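Side-chain contacts in transcriptional repressor PadR (Bacillus cereus, PDB 6JYI), which probably binds DNA as a dimeric winged helix-turn-helix transcription factor of the PadR family and represses transcription: residues Met104-Gly109 against Lys118-Asp123; Leu14-Gln19 against Lys28-Asp33. All coordinates share one frame; numbering follows the deposited sequence.

Contact 1 of 2, residues Met104-Gly109 against Lys118-Asp123; sequences MRMYFG and KKWIKD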
loop_
_atom_site.group_PDB
_atom_site.type_symbol
_atom_site.label_atom_id
_atom_site.label_comp_id
_atom_site.label_asym_id
_atom_site.label_seq_id
_atom_site.Cartn_x
_atom_site.Cartn_y
_atom_site.Cartn_z
HETATM N N MSE A 104 -6.912 9.481 -4.701
HETATM C CA MSE A 104 -8.094 9.428 -5.571
HETATM C C MSE A 104 -8.962 10.674 -5.370
HETATM O O MSE A 104 -9.531 11.188 -6.332
HETATM C CB MSE A 104 -8.898 8.166 -5.268
HETATM C CG MSE A 104 -10.038 7.904 -6.204
HETATM SE SE MSE A 104 -9.446 7.508 -8.037
HETATM C CE MSE A 104 -8.574 5.826 -7.717
ATOM N N ARG A 105 -9.018 11.184 -4.138
ATOM C CA ARG A 105 -9.741 12.444 -3.867
ATOM C C ARG A 105 -9.078 13.581 -4.637
ATOM O O ARG A 105 -9.774 14.405 -5.245
ATOM C CB ARG A 105 -9.759 12.802 -2.392
ATOM C CG ARG A 105 -10.371 11.771 -1.448
ATOM C CD ARG A 105 -11.848 11.460 -1.688
ATOM N NE ARG A 105 -12.278 10.444 -0.713
ATOM C CZ ARG A 105 -13.087 10.628 0.326
ATOM N NH1 ARG A 105 -13.655 11.808 0.586
ATOM N NH2 ARG A 105 -13.347 9.593 1.125
HETATM N N MSE A 106 -7.739 13.613 -4.625
HETATM C CA MSE A 106 -7.014 14.607 -5.399
HETATM C C MSE A 106 -7.291 14.409 -6.890
HETATM O O MSE A 106 -7.518 15.381 -7.609
HETATM C CB MSE A 106 -5.515 14.557 -5.163
HETATM C CG MSE A 106 -5.090 14.822 -3.754
HETATM SE SE MSE A 106 -5.505 16.606 -3.138
HETATM C CE MSE A 106 -6.991 16.160 -1.968
ATOM N N TYR A 107 -7.336 13.157 -7.345
ATOM C CA TYR A 107 -7.619 12.894 -8.749
ATOM C C TYR A 107 -9.000 13.468 -9.173
ATOM O O TYR A 107 -9.149 14.033 -10.255
ATOM C CB TYR A 107 -7.496 11.403 -9.075
ATOM C CG TYR A 107 -7.592 11.147 -10.544
ATOM C CD1 TYR A 107 -6.496 11.365 -11.393
ATOM C CD2 TYR A 107 -8.794 10.770 -11.115
ATOM C CE1 TYR A 107 -6.622 11.177 -12.782
ATOM C CE2 TYR A 107 -8.920 10.592 -12.459
ATOM C CZ TYR A 107 -7.829 10.762 -13.286
ATOM O OH TYR A 107 -7.999 10.563 -14.630
ATOM N N PHE A 108 -9.982 13.346 -8.290
ATOM C CA PHE A 108 -11.316 13.848 -8.530
ATOM C C PHE A 108 -11.503 15.227 -7.898
ATOM O O PHE A 108 -12.640 15.679 -7.670
ATOM C CB PHE A 108 -12.354 12.874 -7.960
ATOM C CG PHE A 108 -12.400 11.564 -8.648
ATOM C CD1 PHE A 108 -12.419 11.491 -10.030
ATOM C CD2 PHE A 108 -12.433 10.382 -7.911
ATOM C CE1 PHE A 108 -12.438 10.281 -10.671
ATOM C CE2 PHE A 108 -12.482 9.175 -8.546
ATOM C CZ PHE A 108 -12.480 9.115 -9.934
ATOM N N GLY A 109 -10.395 15.918 -7.640
ATOM C CA GLY A 109 -10.425 17.192 -6.927
ATOM C C GLY A 109 -11.244 18.300 -7.573
ATOM O O GLY A 109 -11.748 19.211 -6.902
ATOM N N LYS A 118 -7.620 21.884 0.433
ATOM C CA LYS A 118 -6.605 22.388 1.359
ATOM C C LYS A 118 -6.631 21.613 2.665
ATOM O O LYS A 118 -5.569 21.265 3.211
ATOM C CB LYS A 118 -6.814 23.894 1.648
ATOM N N LYS A 119 -7.843 21.355 3.171
ATOM C CA LYS A 119 -8.022 20.602 4.440
ATOM C C LYS A 119 -7.501 19.194 4.325
ATOM O O LYS A 119 -6.793 18.694 5.210
ATOM C CB LYS A 119 -9.503 20.533 4.851
ATOM C CG LYS A 119 -9.795 19.744 6.157
ATOM C CD LYS A 119 -9.030 20.332 7.345
ATOM C CE LYS A 119 -9.651 20.006 8.732
ATOM N NZ LYS A 119 -8.972 18.810 9.370
ATOM N N TRP A 120 -7.898 18.523 3.252
ATOM C CA TRP A 120 -7.437 17.162 3.017
ATOM C C TRP A 120 -5.925 17.078 2.936
ATOM O O TRP A 120 -5.313 16.158 3.508
ATOM C CB TRP A 120 -8.066 16.626 1.732
ATOM C CG TRP A 120 -9.477 16.199 1.897
ATOM C CD1 TRP A 120 -10.103 15.844 3.061
ATOM C CD2 TRP A 120 -10.433 16.005 0.858
ATOM N NE1 TRP A 120 -11.386 15.450 2.802
ATOM C CE2 TRP A 120 -11.616 15.537 1.460
ATOM C CE3 TRP A 120 -10.399 16.169 -0.526
ATOM C CZ2 TRP A 120 -12.778 15.249 0.723
ATOM C CZ3 TRP A 120 -11.542 15.886 -1.251
ATOM C CH2 TRP A 120 -12.717 15.427 -0.620
ATOM N N ILE A 121 -5.305 18.034 2.243
ATOM C CA ILE A 121 -3.843 18.059 2.142
ATOM C C ILE A 121 -3.212 18.253 3.522
ATOM O O ILE A 121 -2.264 17.560 3.881
ATOM C CB ILE A 121 -3.322 19.124 1.131
ATOM C CG1 ILE A 121 -3.596 18.663 -0.309
ATOM C CG2 ILE A 121 -1.808 19.351 1.300
ATOM C CD1 ILE A 121 -3.399 19.750 -1.339
ATOM N N LYS A 122 -3.771 19.157 4.312
ATOM C CA LYS A 122 -3.209 19.460 5.625
ATOM C C LYS A 122 -3.334 18.254 6.548
ATOM O O LYS A 122 -2.376 17.897 7.250
ATOM C CB LYS A 122 -3.846 20.733 6.238
ATOM N N ASP A 123 -4.492 17.590 6.509
ATOM C CA ASP A 123 -4.676 16.326 7.247
ATOM C C ASP A 123 -3.652 15.249 6.872
ATOM O O ASP A 123 -3.149 14.516 7.735
ATOM C CB ASP A 123 -6.068 15.740 6.987
ATOM C CG ASP A 123 -7.155 16.593 7.545
ATOM O OD1 ASP A 123 -6.863 17.367 8.470
ATOM O OD2 ASP A 123 -8.293 16.513 7.039
#
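The indole of Trp-120 receives Arg-105 over one face, where CG stands 4.3 Å above the ring plane, displaced toward the rim. CB of the same arginine lies 3.7 Å from Trp-120 CZ3. A different approach is made by the selenomethionine Met-106, whose methyl CE comes in at the edge of the indole, near its plane, 3.7 Å from Trp-120 CE3. The guanidinium of Arg-105 stands almost upright to the indole (87° between planes), with NH1 3.6 Å from Trp-120 CZ2, so the two flat groups do not stack. A bend at chi2 (-62°) lets the arginine pass CB, CG and CD along the indole while its charged end stands at the CZ2 side. Polar partners outside the two segments hold it there: NE forms a salt bridge with Asp-101, and NH1 donates to the carbonyl of Thr-91 of the second subunit. One bond back from its methyl, SE of Met-106 lies 4.0 Å from Ile-121 CG1, while Ile-121 also touches Leu-168 and Leu-172 of helix 148-175. Helix 101-107 is thus joined to the long helix 114-142 of the C-terminal helical region, an element through which PadR-family proteins characteristically dimerise.

Contact 2 of 2, residues Leu14-Gln19 against Lys28-Asp33; sequences LGLLMQ and KIVFED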
loop_
_atom_site.group_PDB
_atom_site.type_symbol
_atom_site.label_atom_id
_atom_site.label_comp_id
_atom_site.label_asym_id
_atom_site.label_seq_id
_atom_site.Cartn_x
_atom_site.Cartn_y
_atom_site.Cartn_z
ATOM N N LEU A 14 4.148 -15.979 10.537
ATOM C CA LEU A 14 5.257 -16.956 10.687
ATOM C C LEU A 14 6.575 -16.273 10.827
ATOM O O LEU A 14 7.410 -16.641 11.696
ATOM C CB LEU A 14 5.293 -17.948 9.516
ATOM C CG LEU A 14 4.062 -18.861 9.468
ATOM C CD1 LEU A 14 3.977 -19.650 8.112
ATOM C CD2 LEU A 14 4.109 -19.860 10.623
ATOM N N GLY A 15 6.808 -15.256 10.001
ATOM C CA GLY A 15 8.039 -14.508 10.168
ATOM C C GLY A 15 8.238 -13.875 11.512
ATOM O O GLY A 15 9.352 -13.884 12.064
ATOM N N LEU A 16 7.187 -13.315 12.070
ATOM C CA LEU A 16 7.283 -12.723 13.394
ATOM C C LEU A 16 7.692 -13.758 14.442
ATOM O O LEU A 16 8.609 -13.535 15.251
ATOM C CB LEU A 16 5.940 -12.099 13.767
ATOM C CG LEU A 16 5.642 -10.728 13.170
ATOM C CD1 LEU A 16 4.207 -10.277 13.600
ATOM C CD2 LEU A 16 6.701 -9.699 13.607
ATOM N N LEU A 17 7.088 -14.937 14.340
ATOM C CA LEU A 17 7.343 -16.031 15.282
ATOM C C LEU A 17 8.719 -16.700 15.111
ATOM O O LEU A 17 9.213 -17.335 16.023
ATOM C CB LEU A 17 6.198 -17.055 15.200
ATOM C CG LEU A 17 4.843 -16.527 15.656
ATOM C CD1 LEU A 17 3.696 -17.566 15.446
ATOM C CD2 LEU A 17 4.912 -16.102 17.122
HETATM N N MSE A 18 9.346 -16.496 13.963
HETATM C CA MSE A 18 10.709 -16.980 13.718
HETATM C C MSE A 18 11.734 -16.601 14.793
HETATM O O MSE A 18 12.515 -17.441 15.191
HETATM C CB MSE A 18 11.214 -16.540 12.323
HETATM C CG MSE A 18 10.584 -17.270 11.215
HETATM SE SE MSE A 18 11.201 -19.131 11.115
HETATM C CE MSE A 18 13.069 -18.838 10.739
ATOM N N GLN A 19 11.731 -15.372 15.295
ATOM C CA GLN A 19 12.691 -15.042 16.377
ATOM C C GLN A 19 12.344 -15.635 17.728
ATOM O O GLN A 19 13.194 -16.247 18.398
ATOM C CB GLN A 19 12.815 -13.547 16.574
ATOM C CG GLN A 19 13.787 -13.216 17.665
ATOM C CD GLN A 19 14.363 -11.831 17.533
ATOM O OE1 GLN A 19 15.052 -11.521 16.553
ATOM N NE2 GLN A 19 14.102 -10.987 18.531
ATOM N N LYS A 28 -0.407 -8.541 17.765
ATOM C CA LYS A 28 -1.226 -7.407 17.399
ATOM C C LYS A 28 -0.475 -6.060 17.494
ATOM O O LYS A 28 -0.601 -5.197 16.625
ATOM C CB LYS A 28 -2.521 -7.363 18.222
ATOM C CG LYS A 28 -3.573 -8.370 17.681
ATOM C CD LYS A 28 -4.823 -8.505 18.533
ATOM C CE LYS A 28 -5.619 -7.265 18.600
ATOM N NZ LYS A 28 -6.881 -7.465 19.348
ATOM N N ILE A 29 0.277 -5.857 18.559
ATOM C CA ILE A 29 0.938 -4.559 18.722
ATOM C C ILE A 29 2.011 -4.410 17.643
ATOM O O ILE A 29 2.099 -3.355 17.042
ATOM C CB ILE A 29 1.502 -4.341 20.128
ATOM C CG1 ILE A 29 0.428 -4.616 21.196
ATOM C CG2 ILE A 29 2.002 -2.888 20.284
ATOM C CD1 ILE A 29 -0.507 -3.444 21.538
ATOM N N VAL A 30 2.795 -5.453 17.367
ATOM C CA VAL A 30 3.822 -5.347 16.295
ATOM C C VAL A 30 3.165 -5.019 14.966
ATOM O O VAL A 30 3.654 -4.194 14.202
ATOM C CB VAL A 30 4.706 -6.588 16.091
ATOM C CG1 VAL A 30 5.904 -6.177 15.166
ATOM C CG2 VAL A 30 5.274 -7.034 17.378
ATOM N N PHE A 31 2.020 -5.640 14.716
ATOM C CA PHE A 31 1.244 -5.328 13.527
ATOM C C PHE A 31 0.833 -3.854 13.455
ATOM O O PHE A 31 0.984 -3.215 12.410
ATOM C CB PHE A 31 -0.020 -6.172 13.451
ATOM C CG PHE A 31 0.010 -7.218 12.390
ATOM C CD1 PHE A 31 -0.437 -6.923 11.130
ATOM C CD2 PHE A 31 0.511 -8.476 12.652
ATOM C CE1 PHE A 31 -0.420 -7.828 10.134
ATOM C CE2 PHE A 31 0.535 -9.441 11.644
ATOM C CZ PHE A 31 0.055 -9.109 10.372
ATOM N N GLU A 32 0.309 -3.316 14.542
ATOM C CA GLU A 32 -0.157 -1.943 14.521
ATOM C C GLU A 32 1.006 -0.968 14.437
ATOM O O GLU A 32 0.871 0.110 13.848
ATOM C CB GLU A 32 -0.920 -1.573 15.787
ATOM C CG GLU A 32 -2.107 -2.413 16.138
ATOM C CD GLU A 32 -2.613 -2.101 17.559
ATOM O OE1 GLU A 32 -1.907 -1.388 18.324
ATOM O OE2 GLU A 32 -3.714 -2.581 17.910
ATOM N N ASP A 33 2.114 -1.323 15.079
ATOM C CA ASP A 33 3.249 -0.414 15.216
ATOM C C ASP A 33 4.096 -0.338 13.939
ATOM O O ASP A 33 4.578 0.740 13.574
ATOM C CB ASP A 33 4.177 -0.880 16.362
ATOM C CG ASP A 33 3.666 -0.510 17.760
ATOM O OD1 ASP A 33 2.662 0.242 17.925
ATOM O OD2 ASP A 33 4.319 -0.995 18.718
#
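Leu-16 reaches across to helix 24-35 with both of its methyls, each meeting a different residue. CD2 lies 3.9 Å from Val-30 CG1, the two side chains running past one another in opposite directions. The other branch, CD1, approaches the ring of Phe-31 obliquely, 4.2 Å from CD2 of that phenylalanine. Leu-16 therefore spans two consecutive residues of the facing helix, through apolar contacts alone. On Val-30 the methyl that meets Leu-16 CD2 is the one anti to the backbone N (chi1 -168°). The CB bond of Phe-31 does not aim at helix 8-19, yet its ring ends nearer to it, with chi1 at -109°, away from a staggered value. Backbone spacing is moderate, the CA atoms of Leu-16 and Val-30 being 8.6 Å apart. In the next shell, Phe-35 meets the Phe-31 ring with the planes inclined by about 35°, and Trp-142 of helix 114-142 packs on Val-30, as does Tyr-107 of the second subunit. Trp-142 also donates through NE1 to Asp-33 OD2. Around this pair of helices from the PadR-like winged helix-turn-helix domain, Leu-17 packs on strand 72-77, Met-18 lies against helix 79-89, and Leu-14 touches both of these elements.

How the contacts relate
Contact 2 is complete earlier in the sequence than contact 1, and the two are separate: their centres are 33 Å apart and their nearest atoms about 16 Å. The centre of contact 2, in the PadR-like domain, lies about 9 Å from the centre of the chain, that of contact 1 about 24 Å. Helix 114-142 runs between them, supplying residues 118-123 to contact 1 and Trp-142 to the surroundings of contact 2. The dimer adds a second connection: Phe-108 of one subunit packs on Gly-15 of the other, and its neighbour Tyr-107 likewise joins the two contacts across the interface. In the dimer, segment 104-109 of one chain thus lies against segments 14-19 and 28-33 of its partner.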